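Local coordinates for protein pngf-ii (PDB 4R4X) that probably removes N-linked glycans from glycoproteins, acting as a peptide:N-glycosidase that hydrolyses the bond between the glycan and its asparagine, at residues 48-53 with 63-68; 58-63 with 77-82; 72-77 with 174-179. All coordinates share one frame; numbering follows the deposited sequence.

Contact 1: residues 48-53 with 63-68; sequences FEVNEI and FAFLNN. With ZN (zinc ion), chain B.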
loop_
_atom_site.group_PDB
_atom_site.type_symbol
_atom_site.label_atom_id
_atom_site.label_comp_id
_atom_site.label_asym_id
_atom_site.label_seq_id
_atom_site.Cartn_x
_atom_site.Cartn_y
_atom_site.Cartn_z
ATOM N N PHE A 48 -9.197 -1.167 20.169
ATOM C CA PHE A 48 -8.713 -1.467 21.499
ATOM C C PHE A 48 -9.175 -2.862 21.915
ATOM O O PHE A 48 -10.096 -3.410 21.316
ATOM C CB PHE A 48 -9.104 -0.385 22.521
ATOM C CG PHE A 48 -10.581 -0.245 22.768
ATOM C CD1 PHE A 48 -11.237 -1.081 23.633
ATOM C CD2 PHE A 48 -11.298 0.784 22.172
ATOM C CE1 PHE A 48 -12.593 -0.935 23.880
ATOM C CE2 PHE A 48 -12.655 0.930 22.401
ATOM C CZ PHE A 48 -13.298 0.081 23.282
ATOM N N GLU A 49 -8.495 -3.432 22.900
ATOM C CA GLU A 49 -8.777 -4.799 23.338
ATOM C C GLU A 49 -9.058 -4.929 24.814
ATOM O O GLU A 49 -8.534 -4.184 25.652
ATOM C CB GLU A 49 -7.626 -5.723 22.996
ATOM C CG GLU A 49 -7.453 -5.985 21.512
ATOM C CD GLU A 49 -6.236 -6.844 21.277
ATOM O OE1 GLU A 49 -6.379 -8.093 21.327
ATOM O OE2 GLU A 49 -5.152 -6.252 21.075
ATOM N N VAL A 50 -9.869 -5.928 25.114
ATOM C CA VAL A 50 -10.166 -6.333 26.475
ATOM C C VAL A 50 -9.990 -7.850 26.569
ATOM O O VAL A 50 -10.190 -8.567 25.587
ATOM C CB VAL A 50 -11.632 -5.898 26.776
ATOM C CG1 VAL A 50 -12.329 -6.810 27.745
ATOM C CG2 VAL A 50 -11.669 -4.444 27.221
ATOM N N ASN A 51 -9.636 -8.345 27.754
ATOM C CA ASN A 51 -9.544 -9.778 27.976
ATOM C C ASN A 51 -10.529 -10.214 29.086
ATOM O O ASN A 51 -10.774 -9.481 30.029
ATOM C CB ASN A 51 -8.085 -10.078 28.316
ATOM C CG ASN A 51 -7.823 -11.538 28.565
ATOM O OD1 ASN A 51 -7.439 -12.275 27.650
ATOM N ND2 ASN A 51 -7.996 -11.967 29.801
ATOM N N GLU A 52 -11.126 -11.394 28.955
ATOM C CA GLU A 52 -11.963 -11.951 30.010
ATOM C C GLU A 52 -11.650 -13.420 30.167
ATOM O O GLU A 52 -11.457 -14.130 29.179
ATOM C CB GLU A 52 -13.448 -11.788 29.712
ATOM C CG GLU A 52 -13.917 -10.343 29.678
ATOM C CD GLU A 52 -15.433 -10.194 29.740
ATOM O OE1 GLU A 52 -16.152 -11.175 29.460
ATOM O OE2 GLU A 52 -15.915 -9.087 30.073
ATOM N N ILE A 53 -11.593 -13.866 31.416
ATOM C CA ILE A 53 -11.293 -15.244 31.737
ATOM C C ILE A 53 -12.471 -15.816 32.477
ATOM O O ILE A 53 -12.920 -15.220 33.439
ATOM C CB ILE A 53 -10.060 -15.356 32.647
ATOM C CG1 ILE A 53 -8.853 -14.772 31.919
ATOM C CG2 ILE A 53 -9.848 -16.811 33.055
ATOM C CD1 ILE A 53 -7.531 -14.906 32.640
ATOM N N PHE A 63 -11.139 -9.784 23.175
ATOM C CA PHE A 63 -12.120 -9.009 22.421
ATOM C C PHE A 63 -11.432 -7.793 21.839
ATOM O O PHE A 63 -10.722 -7.101 22.555
ATOM C CB PHE A 63 -13.228 -8.486 23.346
ATOM C CG PHE A 63 -13.988 -9.553 24.060
ATOM C CD1 PHE A 63 -13.537 -10.049 25.268
ATOM C CD2 PHE A 63 -15.174 -10.058 23.532
ATOM C CE1 PHE A 63 -14.260 -11.036 25.938
ATOM C CE2 PHE A 63 -15.889 -11.047 24.192
ATOM C CZ PHE A 63 -15.432 -11.537 25.403
ATOM N N ALA A 64 -11.713 -7.500 20.579
ATOM C CA ALA A 64 -11.200 -6.319 19.911
ATOM C C ALA A 64 -12.360 -5.441 19.460
ATOM O O ALA A 64 -13.238 -5.898 18.740
ATOM C CB ALA A 64 -10.329 -6.717 18.715
ATOM N N PHE A 65 -12.334 -4.185 19.885
ATOM C CA PHE A 65 -13.369 -3.226 19.550
ATOM C C PHE A 65 -12.838 -2.473 18.334
ATOM O O PHE A 65 -11.873 -1.761 18.449
ATOM C CB PHE A 65 -13.607 -2.276 20.725
ATOM C CG PHE A 65 -14.233 -2.941 21.929
ATOM C CD1 PHE A 65 -13.598 -3.990 22.582
ATOM C CD2 PHE A 65 -15.457 -2.497 22.417
ATOM C CE1 PHE A 65 -14.177 -4.600 23.692
ATOM C CE2 PHE A 65 -16.038 -3.105 23.529
ATOM C CZ PHE A 65 -15.393 -4.159 24.164
ATOM N N LEU A 66 -13.443 -2.684 17.182
ATOM C CA LEU A 66 -12.841 -2.227 15.918
ATOM C C LEU A 66 -13.358 -0.881 15.518
ATOM O O LEU A 66 -12.626 -0.052 14.936
ATOM C CB LEU A 66 -13.125 -3.227 14.808
ATOM C CG LEU A 66 -12.633 -4.643 15.099
ATOM C CD1 LEU A 66 -12.888 -5.499 13.882
ATOM C CD2 LEU A 66 -11.162 -4.641 15.468
ATOM N N ASN A 67 -14.632 -0.669 15.804
ATOM C CA ASN A 67 -15.271 0.611 15.518
ATOM C C ASN A 67 -16.483 0.697 16.441
ATOM O O ASN A 67 -16.628 -0.151 17.327
ATOM C CB ASN A 67 -15.592 0.724 14.018
ATOM C CG ASN A 67 -16.385 -0.463 13.488
ATOM O OD1 ASN A 67 -15.923 -1.238 12.658
ATOM N ND2 ASN A 67 -17.600 -0.574 13.930
ATOM N N ASN A 68 -17.338 1.698 16.263
ATOM C CA ASN A 68 -18.437 1.927 17.201
ATOM C C ASN A 68 -19.450 0.794 17.277
ATOM O O ASN A 68 -20.192 0.686 18.260
ATOM C CB ASN A 68 -19.181 3.221 16.864
ATOM C CG ASN A 68 -18.323 4.443 17.059
ATOM O OD1 ASN A 68 -18.352 5.064 18.120
ATOM N ND2 ASN A 68 -17.530 4.783 16.043
HETATM ZN ZN ZN B . -17.909 -10.491 30.695
#
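The ring of Phe48 overlaps that of Phe65 in an offset stack, centroids 4.5 Å apart and planes inclined by 18°. The overlap is displaced toward the root of Phe65: Phe48 CE1 lies over the Phe65 face, 3.2 Å from Phe65 CG, while Phe65 CB sits over the Phe48 face in a CH-pi contact. Phe48 CG stands between its own N and C (chi1 65°), the rotamer that turns its ring back onto the neighbouring strand.

Beneath the rings, strands 48-53 and 63-65 form part of an antiparallel beta hairpin. Phe48/Phe65 and Val50/Phe63 are hydrogen-bonded pairs; Phe65 N to Phe48 O measures 2.8 Å and Phe63 N to Val50 O 2.9 Å. Between them, the non-hydrogen-bonded pair Glu49/Ala64 brings Glu49 CA to 3.1 Å from Phe63 O.

Farther along strand 48-53, Glu52 CG passes 3.8 Å from Phe63 CE1, and the carboxylate continues to a zinc ion, which it chelates through OE1 at 2.3 Å and OE2 at 2.5 Å. Asp159 is a second ligand. Carboxylate oxygens from both residues suggest an oxygen-rich site, where the zinc ion would probably offset their charge next to the hydrophobic face of Val50 and the phenylalanines.

Contact 2: residues 58-63 with 77-82; sequences NEVSQF and NTILAK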
loop_
_atom_site.group_PDB
_atom_site.type_symbol
_atom_site.label_atom_id
_atom_site.label_comp_id
_atom_site.label_asym_id
_atom_site.label_seq_id
_atom_site.Cartn_x
_atom_site.Cartn_y
_atom_site.Cartn_z
ATOM N N ASN A 58 -11.277 -21.998 32.619
ATOM C CA ASN A 58 -10.108 -21.296 32.102
ATOM C C ASN A 58 -10.171 -20.935 30.611
ATOM O O ASN A 58 -9.161 -20.836 29.953
ATOM C CB ASN A 58 -8.810 -22.036 32.470
ATOM C CG ASN A 58 -8.451 -21.869 33.944
ATOM O OD1 ASN A 58 -9.087 -21.104 34.668
ATOM N ND2 ASN A 58 -7.432 -22.599 34.398
ATOM N N GLU A 59 -11.365 -20.691 30.093
ATOM C CA GLU A 59 -11.484 -20.153 28.749
ATOM C C GLU A 59 -11.079 -18.677 28.784
ATOM O O GLU A 59 -11.703 -17.890 29.475
ATOM C CB GLU A 59 -12.900 -20.301 28.195
ATOM C CG GLU A 59 -13.007 -19.828 26.748
ATOM C CD GLU A 59 -14.157 -20.466 25.978
ATOM O OE1 GLU A 59 -15.041 -21.079 26.608
ATOM O OE2 GLU A 59 -14.176 -20.351 24.728
ATOM N N VAL A 60 -10.015 -18.348 28.059
ATOM C CA VAL A 60 -9.527 -16.984 27.908
ATOM C C VAL A 60 -10.121 -16.406 26.612
ATOM O O VAL A 60 -9.940 -16.971 25.512
ATOM C CB VAL A 60 -7.997 -16.961 27.846
ATOM C CG1 VAL A 60 -7.448 -15.546 27.718
ATOM C CG2 VAL A 60 -7.413 -17.648 29.079
ATOM N N SER A 61 -10.838 -15.296 26.748
ATOM C CA SER A 61 -11.443 -14.621 25.596
ATOM C C SER A 61 -10.817 -13.249 25.407
ATOM O O SER A 61 -10.700 -12.468 26.347
ATOM C CB SER A 61 -12.946 -14.492 25.773
ATOM O OG SER A 61 -13.570 -15.766 25.712
ATOM N N GLN A 62 -10.390 -12.985 24.184
ATOM C CA GLN A 62 -9.830 -11.719 23.814
ATOM C C GLN A 62 -10.823 -11.033 22.882
ATOM O O GLN A 62 -11.260 -11.627 21.906
ATOM C CB GLN A 62 -8.495 -11.942 23.105
ATOM C CG GLN A 62 -7.652 -10.695 23.003
ATOM C CD GLN A 62 -7.023 -10.269 24.318
ATOM O OE1 GLN A 62 -6.859 -11.058 25.254
ATOM N NE2 GLN A 62 -6.639 -9.009 24.381
ATOM N N PHE A 63 -11.139 -9.784 23.175
ATOM C CA PHE A 63 -12.120 -9.009 22.421
ATOM C C PHE A 63 -11.432 -7.793 21.839
ATOM O O PHE A 63 -10.722 -7.101 22.555
ATOM C CB PHE A 63 -13.228 -8.486 23.346
ATOM C CG PHE A 63 -13.988 -9.553 24.060
ATOM C CD1 PHE A 63 -13.537 -10.049 25.268
ATOM C CD2 PHE A 63 -15.174 -10.058 23.532
ATOM C CE1 PHE A 63 -14.260 -11.036 25.938
ATOM C CE2 PHE A 63 -15.889 -11.047 24.192
ATOM C CZ PHE A 63 -15.432 -11.537 25.403
ATOM N N ASN A 77 -8.848 -22.180 25.536
ATOM C CA ASN A 77 -8.845 -22.703 26.902
ATOM C C ASN A 77 -7.553 -23.436 27.287
ATOM O O ASN A 77 -7.512 -24.136 28.301
ATOM C CB ASN A 77 -10.066 -23.574 27.132
ATOM C CG ASN A 77 -9.980 -24.904 26.421
ATOM O OD1 ASN A 77 -9.095 -25.134 25.602
ATOM N ND2 ASN A 77 -10.898 -25.797 26.750
ATOM N N THR A 78 -6.508 -23.253 26.491
ATOM C CA THR A 78 -5.212 -23.866 26.752
ATOM C C THR A 78 -4.133 -22.866 27.158
ATOM O O THR A 78 -3.014 -23.274 27.480
ATOM C CB THR A 78 -4.681 -24.624 25.515
ATOM O OG1 THR A 78 -4.300 -23.691 24.485
ATOM C CG2 THR A 78 -5.723 -25.592 24.980
ATOM N N ILE A 79 -4.442 -21.565 27.136
ATOM C CA ILE A 79 -3.398 -20.550 27.329
ATOM C C ILE A 79 -2.736 -20.614 28.720
ATOM O O ILE A 79 -1.510 -20.608 28.842
ATOM C CB ILE A 79 -3.953 -19.118 27.101
ATOM C CG1 ILE A 79 -4.348 -18.941 25.627
ATOM C CG2 ILE A 79 -2.920 -18.072 27.512
ATOM C CD1 ILE A 79 -4.730 -17.519 25.245
ATOM N N LEU A 80 -3.558 -20.648 29.759
ATOM C CA LEU A 80 -3.042 -20.638 31.134
ATOM C C LEU A 80 -2.188 -21.882 31.393
ATOM O O LEU A 80 -1.078 -21.769 31.888
ATOM C CB LEU A 80 -4.197 -20.544 32.143
ATOM C CG LEU A 80 -5.001 -19.246 32.014
ATOM C CD1 LEU A 80 -6.000 -19.108 33.145
ATOM C CD2 LEU A 80 -4.063 -18.056 31.941
ATOM N N ALA A 81 -2.700 -23.050 31.004
ATOM C CA ALA A 81 -1.991 -24.323 31.216
ATOM C C ALA A 81 -0.586 -24.324 30.607
ATOM O O ALA A 81 0.321 -24.921 31.170
ATOM C CB ALA A 81 -2.820 -25.489 30.666
ATOM N N LYS A 82 -0.391 -23.619 29.489
ATOM C CA LYS A 82 0.911 -23.573 28.827
ATOM C C LYS A 82 1.967 -22.689 29.487
ATOM O O LYS A 82 3.136 -22.797 29.153
ATOM C CB LYS A 82 0.758 -23.154 27.366
ATOM C CG LYS A 82 0.076 -24.213 26.509
ATOM C CD LYS A 82 -0.255 -23.671 25.126
ATOM C CE LYS A 82 -0.969 -24.724 24.304
ATOM N NZ LYS A 82 -1.479 -24.143 23.043
HETATM O O HOH W 1 -6.392 -21.306 29.444
#
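The carbonyl oxygen of Asn58 accepts a hydrogen bond from a water at 2.9 Å, and the same water accepts one from Leu80 N, also at 2.9 Å. The angle Asn58 O–water–Leu80 N is about 152°, so the water bridges in a shallow bend two backbone atoms that are 5.6 Å apart, too far to bond directly. Asn58 O also meets Asn77 CA at 3.6 Å in a CA-H...O contact, which gives it partners from both the water and the other segment. The backbones are nearest at Glu59 and Asn77, yet no direct hydrogen bond joins the segments; the polar link between them runs through the water.

Side chains supply the remaining contact. Leu80 CD1 approaches the amide group of Asn58, 3.8 Å from Asn58 CG, and the two side chains cross at about a right angle. Val60 divides its methyls between two neighbours: CG2 packs 4.1 Å from Leu80 CG, and CG1 reaches Ile79 CD1 at 4.2 Å. With Val60 CG1 opposite its backbone N (chi1 -179°), the two branches diverge toward successive residues of the short helical turn. Ile127 touches both Val60 and Ile79, extending this apolar cluster into a loop.

Asn58 has a left-handed backbone conformation, a region that asparagine tolerates well. Asn77 directly follows strand 70-76, and the backbones of Val60 and Asp76 are hydrogen-bonded, so the contact sits where strand 70-76 finishes beside the opening residues of its antiparallel neighbour, 59-65. A short, weakly bonded helical turn thus follows the last strand of a beta-meander and packs against the start of the strand beside it, consistent with the curved, helix-flanked sheet of the LolA/LolB-like clan.

Contact 3: residues 72-77 with 174-179; sequences VKTSDN and LTYKDM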
loop_
_atom_site.group_PDB
_atom_site.type_symbol
_atom_site.label_atom_id
_atom_site.label_comp_id
_atom_site.label_asym_id
_atom_site.label_seq_id
_atom_site.Cartn_x
_atom_site.Cartn_y
_atom_site.Cartn_z
ATOM N N VAL A 72 -14.844 -8.180 17.513
ATOM C CA VAL A 72 -14.433 -9.537 17.253
ATOM C C VAL A 72 -13.827 -10.142 18.523
ATOM O O VAL A 72 -13.338 -9.425 19.403
ATOM C CB VAL A 72 -13.482 -9.662 16.044
ATOM C CG1 VAL A 72 -14.210 -9.238 14.776
ATOM C CG2 VAL A 72 -12.203 -8.858 16.194
ATOM N N LYS A 73 -13.904 -11.461 18.621
ATOM C CA LYS A 73 -13.322 -12.147 19.739
ATOM C C LYS A 73 -12.621 -13.411 19.267
ATOM O O LYS A 73 -12.948 -13.989 18.225
ATOM C CB LYS A 73 -14.383 -12.449 20.827
ATOM C CG LYS A 73 -15.112 -13.769 20.666
ATOM C CD LYS A 73 -16.188 -14.010 21.719
ATOM C CE LYS A 73 -15.693 -14.898 22.844
ATOM N NZ LYS A 73 -16.764 -15.174 23.857
ATOM N N THR A 74 -11.647 -13.829 20.047
ATOM C CA THR A 74 -11.015 -15.098 19.825
ATOM C C THR A 74 -10.905 -15.743 21.202
ATOM O O THR A 74 -10.674 -15.040 22.209
ATOM C CB THR A 74 -9.678 -14.905 19.065
ATOM O OG1 THR A 74 -9.373 -16.069 18.298
ATOM C CG2 THR A 74 -8.548 -14.606 19.991
ATOM N N SER A 75 -11.072 -17.065 21.255
ATOM C CA SER A 75 -11.111 -17.799 22.517
ATOM C C SER A 75 -10.159 -19.000 22.522
ATOM O O SER A 75 -9.873 -19.562 21.477
ATOM C CB SER A 75 -12.534 -18.271 22.773
ATOM O OG SER A 75 -13.368 -17.144 22.990
ATOM N N ASP A 76 -9.683 -19.378 23.711
ATOM C CA ASP A 76 -8.672 -20.429 23.853
ATOM C C ASP A 76 -8.651 -20.881 25.307
ATOM O O ASP A 76 -8.480 -20.058 26.210
ATOM C CB ASP A 76 -7.290 -19.897 23.445
ATOM C CG ASP A 76 -6.209 -20.996 23.342
ATOM O OD1 ASP A 76 -6.397 -22.113 23.879
ATOM O OD2 ASP A 76 -5.143 -20.713 22.730
ATOM N N ASN A 77 -8.848 -22.180 25.536
ATOM C CA ASN A 77 -8.845 -22.703 26.902
ATOM C C ASN A 77 -7.553 -23.436 27.287
ATOM O O ASN A 77 -7.512 -24.136 28.301
ATOM C CB ASN A 77 -10.066 -23.574 27.132
ATOM C CG ASN A 77 -9.980 -24.904 26.421
ATOM O OD1 ASN A 77 -9.095 -25.134 25.602
ATOM N ND2 ASN A 77 -10.898 -25.797 26.750
ATOM N N LEU A 174 -5.710 -16.003 13.769
ATOM C CA LEU A 174 -5.066 -15.279 12.670
ATOM C C LEU A 174 -5.997 -14.222 12.108
ATOM O O LEU A 174 -5.575 -13.108 11.823
ATOM C CB LEU A 174 -4.632 -16.225 11.550
ATOM C CG LEU A 174 -3.450 -17.133 11.909
ATOM C CD1 LEU A 174 -3.234 -18.155 10.800
ATOM C CD2 LEU A 174 -2.187 -16.329 12.164
ATOM N N THR A 175 -7.254 -14.588 11.921
ATOM C CA THR A 175 -8.254 -13.660 11.422
ATOM C C THR A 175 -8.504 -12.497 12.397
ATOM O O THR A 175 -8.654 -11.349 11.987
ATOM C CB THR A 175 -9.570 -14.409 11.117
ATOM O OG1 THR A 175 -9.302 -15.411 10.134
ATOM C CG2 THR A 175 -10.629 -13.470 10.616
ATOM N N TYR A 176 -8.587 -12.818 13.679
ATOM C CA TYR A 176 -8.748 -11.823 14.739
ATOM C C TYR A 176 -7.693 -10.694 14.582
ATOM O O TYR A 176 -8.031 -9.503 14.518
ATOM C CB TYR A 176 -8.639 -12.534 16.094
ATOM C CG TYR A 176 -8.667 -11.628 17.288
ATOM C CD1 TYR A 176 -9.876 -11.227 17.859
ATOM C CD2 TYR A 176 -7.489 -11.215 17.888
ATOM C CE1 TYR A 176 -9.908 -10.387 18.956
ATOM C CE2 TYR A 176 -7.512 -10.394 18.994
ATOM C CZ TYR A 176 -8.725 -9.989 19.517
ATOM O OH TYR A 176 -8.722 -9.155 20.577
ATOM N N LYS A 177 -6.424 -11.089 14.483
ATOM C CA LYS A 177 -5.324 -10.124 14.382
ATOM C C LYS A 177 -5.406 -9.340 13.085
ATOM O O LYS A 177 -5.141 -8.130 13.058
ATOM C CB LYS A 177 -3.965 -10.833 14.456
ATOM C CG LYS A 177 -3.669 -11.507 15.790
ATOM C CD LYS A 177 -3.436 -10.498 16.888
ATOM C CE LYS A 177 -2.931 -11.172 18.152
ATOM N NZ LYS A 177 -2.475 -10.132 19.088
ATOM N N ASP A 178 -5.750 -10.044 12.013
ATOM C CA ASP A 178 -5.871 -9.445 10.680
ATOM C C ASP A 178 -6.923 -8.348 10.666
ATOM O O ASP A 178 -6.717 -7.274 10.083
ATOM C CB ASP A 178 -6.234 -10.525 9.649
ATOM C CG ASP A 178 -6.208 -10.007 8.215
ATOM O OD1 ASP A 178 -5.114 -9.656 7.707
ATOM O OD2 ASP A 178 -7.287 -9.985 7.573
HETATM N N MSE A 179 -8.048 -8.609 11.329
HETATM C CA MSE A 179 -9.140 -7.630 11.370
HETATM C C MSE A 179 -8.755 -6.425 12.191
HETATM O O MSE A 179 -9.090 -5.286 11.823
HETATM C CB MSE A 179 -10.435 -8.275 11.853
HETATM C CG MSE A 179 -10.911 -9.218 10.748
HETATM SE SE MSE A 179 -12.561 -10.130 11.291
HETATM C CE MSE A 179 -13.787 -8.592 11.157
#
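Tyr176 sets its ring trans to the backbone N (chi1 175°), swinging it off the helix toward the strand, and Thr74 places CG2 between its own N and C, with OG1 on the trans side (chi1 -152°). Together these torsions put a methyl group over an aromatic face. The motif is a helix packed on one face of a beta-meander: the axes of strand 72-76 and helix 174-179 approach to 8.3 Å, and their directions are 150° apart, thus roughly antiparallel.

Thr74 CG2 stands 4.1 Å from the centroid of the Tyr176 ring, and its offset from the ring normal is small enough for a CH-pi contact over the face. The two side chains meet at about a right angle, and Thr74 CB lies 3.9 Å from Tyr176 CG, so the threonine covers the ring near its root. Val72 O approaches another part of the same ring, near its plane and 3.6 Å from Tyr176 CE1. Val72 CG2 packs 3.7 Å from Tyr176 CD1, so one valine reaches the ring with both its carbonyl and a branch. Its other branch, CG1, lies 3.7 Å from CE of Met179, modelled as selenomethionine, but this contact is uncertain because Met179 has a second conformer.

No hydrogen bond links strand and helix directly; methyls, the ring and strand backbone atoms make the contact. The polar ends turn to other partners: Tyr176 OH bonds Glu49 OE1 on strand 48-54, reaching past strand 59-65, whose Gln62 and Ala64 also touch the tyrosine. Lys171, between strand 167-170 and the helix, touches Val72, and its carbonyl O takes a hydrogen bond from Thr74 OG1.

All three contacts use strands of one antiparallel meander, 48-54, 59-65 and 70-76, in the N-terminal region. Contact 1 joins the first two strands by backbone bonds, with stacked rings and the zinc ligand on one face. Contacts 2 and 3 add helical elements instead: a short turn at the end of the meander, and a longer helix across its other face. Each is partly buried, but contact 2 includes the exposed Asn77 and a bridging water, whereas no touching residue of contacts 1 and 3 is exposed. Strand 59-65 serves contacts 1 and 2, while Tyr176 of contact 3 reaches Glu49 of contact 1. Hydrogen bonding gives way to methyl, ring and solvent-mediated contacts away from the strand pairing.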